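Local coordinates for protein restriction endonuclease LpnPI (Legionella pneumophila subsp. pneumophila str. Philadelphia 1, PDB 4RZL) that cleaves DNA that carries modified cytosines, this chain being its N-terminal, SRA-like domain, which recognises the modified DNA, at residues V193-K196 / W197-S200; S210-P213 / F214-W217. All blocks are in the same frame, centred on the assembly; numbering follows the deposited sequence.

Contact 1 of 2, residues V193-K196 / W197-S200; sequences VSRK and WINS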
loop_
_atom_site.group_PDB
_atom_site.type_symbol
_atom_site.label_atom_id
_atom_site.label_comp_id
_atom_site.label_asym_id
_atom_site.label_seq_id
_atom_site.Cartn_x
_atom_site.Cartn_y
_atom_site.Cartn_z
ATOM N N VAL A 193 13.148 -3.427 -0.282
ATOM C CA VAL A 193 13.053 -3.281 -1.725
ATOM C C VAL A 193 14.210 -2.398 -2.184
ATOM O O VAL A 193 14.308 -1.242 -1.774
ATOM C CB VAL A 193 11.728 -2.667 -2.151
ATOM C CG1 VAL A 193 11.645 -2.613 -3.686
ATOM C CG2 VAL A 193 10.573 -3.485 -1.562
ATOM N N SER A 194 15.097 -2.945 -3.012
ATOM C CA SER A 194 16.331 -2.227 -3.363
ATOM C C SER A 194 16.095 -1.047 -4.313
ATOM O O SER A 194 15.149 -1.059 -5.104
ATOM C CB SER A 194 17.328 -3.189 -4.001
ATOM O OG SER A 194 16.928 -3.450 -5.326
ATOM N N ARG A 195 16.964 -0.037 -4.243
ATOM C CA ARG A 195 16.926 1.060 -5.202
ATOM C C ARG A 195 17.013 0.564 -6.648
ATOM O O ARG A 195 16.345 1.110 -7.534
ATOM C CB ARG A 195 18.041 2.069 -4.902
ATOM C CG ARG A 195 18.230 3.145 -5.983
ATOM C CD ARG A 195 16.962 3.918 -6.329
ATOM N NE ARG A 195 16.164 4.299 -5.175
ATOM C CZ ARG A 195 14.978 4.897 -5.260
ATOM N NH1 ARG A 195 14.450 5.160 -6.448
ATOM N NH2 ARG A 195 14.318 5.232 -4.161
ATOM N N LYS A 196 17.830 -0.460 -6.880
ATOM C CA LYS A 196 17.938 -1.069 -8.202
ATOM C C LYS A 196 16.570 -1.546 -8.668
ATOM O O LYS A 196 16.159 -1.257 -9.794
ATOM C CB LYS A 196 18.919 -2.248 -8.194
ATOM C CG LYS A 196 19.090 -2.951 -9.565
ATOM C CD LYS A 196 20.122 -4.068 -9.489
ATOM C CE LYS A 196 20.149 -4.924 -10.753
ATOM N NZ LYS A 196 20.607 -4.155 -11.946
ATOM N N TRP A 197 15.856 -2.253 -7.792
ATOM C CA TRP A 197 14.522 -2.720 -8.144
ATOM C C TRP A 197 13.617 -1.549 -8.474
ATOM O O TRP A 197 12.947 -1.558 -9.501
ATOM C CB TRP A 197 13.892 -3.559 -7.027
ATOM C CG TRP A 197 12.700 -4.318 -7.528
ATOM C CD1 TRP A 197 12.662 -5.633 -7.920
ATOM C CD2 TRP A 197 11.385 -3.792 -7.762
ATOM N NE1 TRP A 197 11.394 -5.961 -8.347
ATOM C CE2 TRP A 197 10.596 -4.849 -8.267
ATOM C CE3 TRP A 197 10.791 -2.540 -7.571
ATOM C CZ2 TRP A 197 9.251 -4.684 -8.585
ATOM C CZ3 TRP A 197 9.458 -2.382 -7.895
ATOM C CH2 TRP A 197 8.705 -3.446 -8.391
ATOM N N ILE A 198 13.603 -0.544 -7.602
ATOM C CA ILE A 198 12.693 0.595 -7.744
ATOM C C ILE A 198 12.946 1.388 -9.026
ATOM O O ILE A 198 11.996 1.812 -9.692
ATOM C CB ILE A 198 12.787 1.540 -6.516
ATOM C CG1 ILE A 198 12.417 0.783 -5.233
ATOM C CG2 ILE A 198 11.873 2.739 -6.681
ATOM C CD1 ILE A 198 12.760 1.541 -3.959
ATOM N N ASN A 199 14.216 1.604 -9.367
ATOM C CA ASN A 199 14.561 2.276 -10.623
ATOM C C ASN A 199 14.176 1.433 -11.836
ATOM O O ASN A 199 14.042 1.944 -12.941
ATOM C CB ASN A 199 16.058 2.609 -10.697
ATOM C CG ASN A 199 16.436 3.825 -9.861
ATOM O OD1 ASN A 199 15.576 4.580 -9.405
ATOM N ND2 ASN A 199 17.735 4.037 -9.689
ATOM N N SER A 200 14.047 0.130 -11.625
ATOM C CA SER A 200 13.722 -0.792 -12.700
ATOM C C SER A 200 12.269 -1.257 -12.563
ATOM O O SER A 200 11.926 -2.398 -12.856
ATOM C CB SER A 200 14.683 -1.973 -12.692
ATOM O OG SER A 200 14.495 -2.778 -13.841
#
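Val193 sends CG1 onto two residues of the helix that follows: 3.8 Å to CG1 of Ile198 and 4.0 Å to CE3 of the Trp197 indole, which it meets obliquely. Phe133 and Leu211 also touch this buried side chain. Ser194, between strand and helix, is the N-cap. Its OG, held between backbone N and carbonyl carbon (chi1 76°), reaches forward to accept the N-H of Trp197 at 2.9 Å and is also bonded to Asp208, while its carbonyl O takes Ile198 N at 3.0 Å, in the carbonyl plane. Arg195 leaves the backbone pointing off the helix, then bends at chi2 and chi3, so that the guanidinium returns over Ile198, whose CG2 lies against one face 3.5 Å from NH1. At the group's edge, and in its plane, NH1 donates to Asn199 OD1 at 3.2 Å, approaching from above the amide's carbonyl plane. NH2 bonds the carbonyls of Ala20 and Ile44, which helps fix the rotation of the guanidinium. From Lys196, the carbonyl O receives a weak bond from Ser200 N where the helix runs out. This is a serine N-cap on a short, one-and-a-half-turn helix that directly follows a β-strand.

Contact 2 of 2, residues S210-P213 / F214-W217; sequences SLNP and FYQW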
loop_
_atom_site.group_PDB
_atom_site.type_symbol
_atom_site.label_atom_id
_atom_site.label_comp_id
_atom_site.label_asym_id
_atom_site.label_seq_id
_atom_site.Cartn_x
_atom_site.Cartn_y
_atom_site.Cartn_z
ATOM N N SER A 210 14.744 -8.621 -5.090
ATOM C CA SER A 210 14.025 -7.975 -3.978
ATOM C C SER A 210 12.594 -8.496 -3.833
ATOM O O SER A 210 12.120 -8.756 -2.731
ATOM C CB SER A 210 13.968 -6.454 -4.160
ATOM O OG SER A 210 15.225 -5.862 -3.979
ATOM N N LEU A 211 11.907 -8.657 -4.954
ATOM C CA LEU A 211 10.507 -9.043 -4.897
ATOM C C LEU A 211 10.252 -10.500 -5.202
ATOM O O LEU A 211 9.130 -10.868 -5.540
ATOM C CB LEU A 211 9.682 -8.182 -5.853
ATOM C CG LEU A 211 8.954 -7.122 -5.023
ATOM C CD1 LEU A 211 9.930 -6.055 -4.545
ATOM C CD2 LEU A 211 7.795 -6.517 -5.782
ATOM N N ASN A 212 11.267 -11.341 -5.024
ATOM C CA ASN A 212 11.075 -12.770 -5.249
ATOM C C ASN A 212 9.897 -13.375 -4.453
ATOM O O ASN A 212 9.162 -14.193 -4.996
ATOM C CB ASN A 212 12.375 -13.527 -4.965
ATOM C CG ASN A 212 13.257 -13.649 -6.211
ATOM O OD1 ASN A 212 13.044 -12.954 -7.215
ATOM N ND2 ASN A 212 14.251 -14.519 -6.147
ATOM N N PRO A 213 9.694 -12.970 -3.184
ATOM C CA PRO A 213 8.491 -13.518 -2.533
ATOM C C PRO A 213 7.180 -13.046 -3.170
ATOM O O PRO A 213 6.165 -13.731 -3.067
ATOM C CB PRO A 213 8.608 -13.013 -1.093
ATOM C CG PRO A 213 10.093 -12.854 -0.890
ATOM C CD PRO A 213 10.593 -12.322 -2.209
ATOM N N PHE A 214 7.200 -11.892 -3.822
ATOM C CA PHE A 214 6.013 -11.435 -4.536
ATOM C C PHE A 214 5.800 -12.322 -5.758
ATOM O O PHE A 214 4.696 -12.802 -6.006
ATOM C CB PHE A 214 6.132 -9.965 -4.957
ATOM C CG PHE A 214 5.060 -9.532 -5.923
ATOM C CD1 PHE A 214 3.773 -9.275 -5.477
ATOM C CD2 PHE A 214 5.334 -9.411 -7.277
ATOM C CE1 PHE A 214 2.782 -8.887 -6.361
ATOM C CE2 PHE A 214 4.349 -9.021 -8.170
ATOM C CZ PHE A 214 3.072 -8.763 -7.715
ATOM N N TYR A 215 6.865 -12.543 -6.520
ATOM C CA TYR A 215 6.752 -13.354 -7.739
ATOM C C TYR A 215 6.403 -14.800 -7.418
ATOM O O TYR A 215 5.709 -15.457 -8.176
ATOM C CB TYR A 215 8.042 -13.265 -8.549
ATOM C CG TYR A 215 8.229 -11.885 -9.126
ATOM C CD1 TYR A 215 7.248 -11.326 -9.943
ATOM C CD2 TYR A 215 9.355 -11.129 -8.838
ATOM C CE1 TYR A 215 7.394 -10.063 -10.467
ATOM C CE2 TYR A 215 9.514 -9.861 -9.364
ATOM C CZ TYR A 215 8.531 -9.335 -10.179
ATOM O OH TYR A 215 8.669 -8.067 -10.710
ATOM N N GLN A 216 6.863 -15.276 -6.270
ATOM C CA GLN A 216 6.467 -16.580 -5.783
ATOM C C GLN A 216 4.954 -16.605 -5.525
ATOM O O GLN A 216 4.264 -17.538 -5.946
ATOM C CB GLN A 216 7.257 -16.937 -4.520
ATOM C CG GLN A 216 7.087 -18.382 -4.056
ATOM C CD GLN A 216 5.783 -18.649 -3.346
ATOM O OE1 GLN A 216 5.057 -19.589 -3.691
ATOM N NE2 GLN A 216 5.480 -17.837 -2.340
ATOM N N TRP A 217 4.446 -15.595 -4.820
ATOM C CA TRP A 217 3.010 -15.509 -4.550
ATOM C C TRP A 217 2.196 -15.447 -5.846
ATOM O O TRP A 217 1.139 -16.062 -5.945
ATOM C CB TRP A 217 2.681 -14.285 -3.678
ATOM C CG TRP A 217 1.204 -14.070 -3.520
ATOM C CD1 TRP A 217 0.371 -14.669 -2.600
ATOM C CD2 TRP A 217 0.370 -13.204 -4.316
ATOM N NE1 TRP A 217 -0.922 -14.212 -2.771
ATOM C CE2 TRP A 217 -0.952 -13.318 -3.812
ATOM C CE3 TRP A 217 0.614 -12.330 -5.385
ATOM C CZ2 TRP A 217 -2.031 -12.601 -4.360
ATOM C CZ3 TRP A 217 -0.457 -11.620 -5.931
ATOM C CH2 TRP A 217 -1.766 -11.762 -5.414
HETATM O O HOH W 1 5.528 -15.342 -0.892
#
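Leu211 packs under the first turn of the helix, its CD2 3.9 Å from CB of Phe214 and its CB 3.9 Å from CE2 of Tyr215. This is the close side of the contact. The leucine and phenylalanine side chains cross at a slant, and Phe214 CG, anti to the backbone N (chi1 169°), carries the ring away from the leucine backbone toward Pro131 and Val154. Tyr215 instead has CG beside its backbone N (chi1 -68°), which lays the ring back along Leu211, with CD2 3.3 Å from the leucine carbonyl O, and lets the hydroxyl reach Gln207. Within 214-217, the edge of the Phe214 ring is turned to one face of the tyrosine. The same Leu211 O accepts Tyr215 N at 3.0 Å and, weakly, Phe214 N, so one carbonyl serves two amides. Pro213, only partly exposed, rests on Ile190, and its carbonyl O takes Trp217 N at 3.1 Å, from above the carbonyl plane; the Trp217 side chain is buried against Val154.

The other side is looser and wetter. Asn212 is exposed and meets 214-217 chiefly through its carbonyl O, which takes Gln216 N at 2.8 Å. A water donates to Pro213 O at 2.8 Å and accepts a weak bond from NE2 of Gln216, whose chain bends at chi2 to bring the amide round; Ser220 and Lys222 hold the same amide. With Leu211 at the N-cap and proline in the first turn, where its missing N-H costs no helical bond, this is the start of an amphipathic helix whose Phe214 and Trp217 face the β-sheet.

In the fold
Strand 192-193 pairs with 22-23 and runs straight into helix 195-199, where contact 1 makes its local turn; contact 2 does the same later, at the start of helix 212-220. Both are closed within a few residues, so they stand in series and neither nests nor crosses. The loop between them folds back, bringing their centres to about 14 Å. There Ser210 OG probably accepts from Ser194 N, and Leu211 fits against Val193 and Trp197, its CD2 3.7 Å from Trp197 CZ2. Leu211 thus joins the two helix starts. Together they rest on strands 132-137 and 147-155 of the large sheet, contact 1 touching Phe133 and contact 2 Val154.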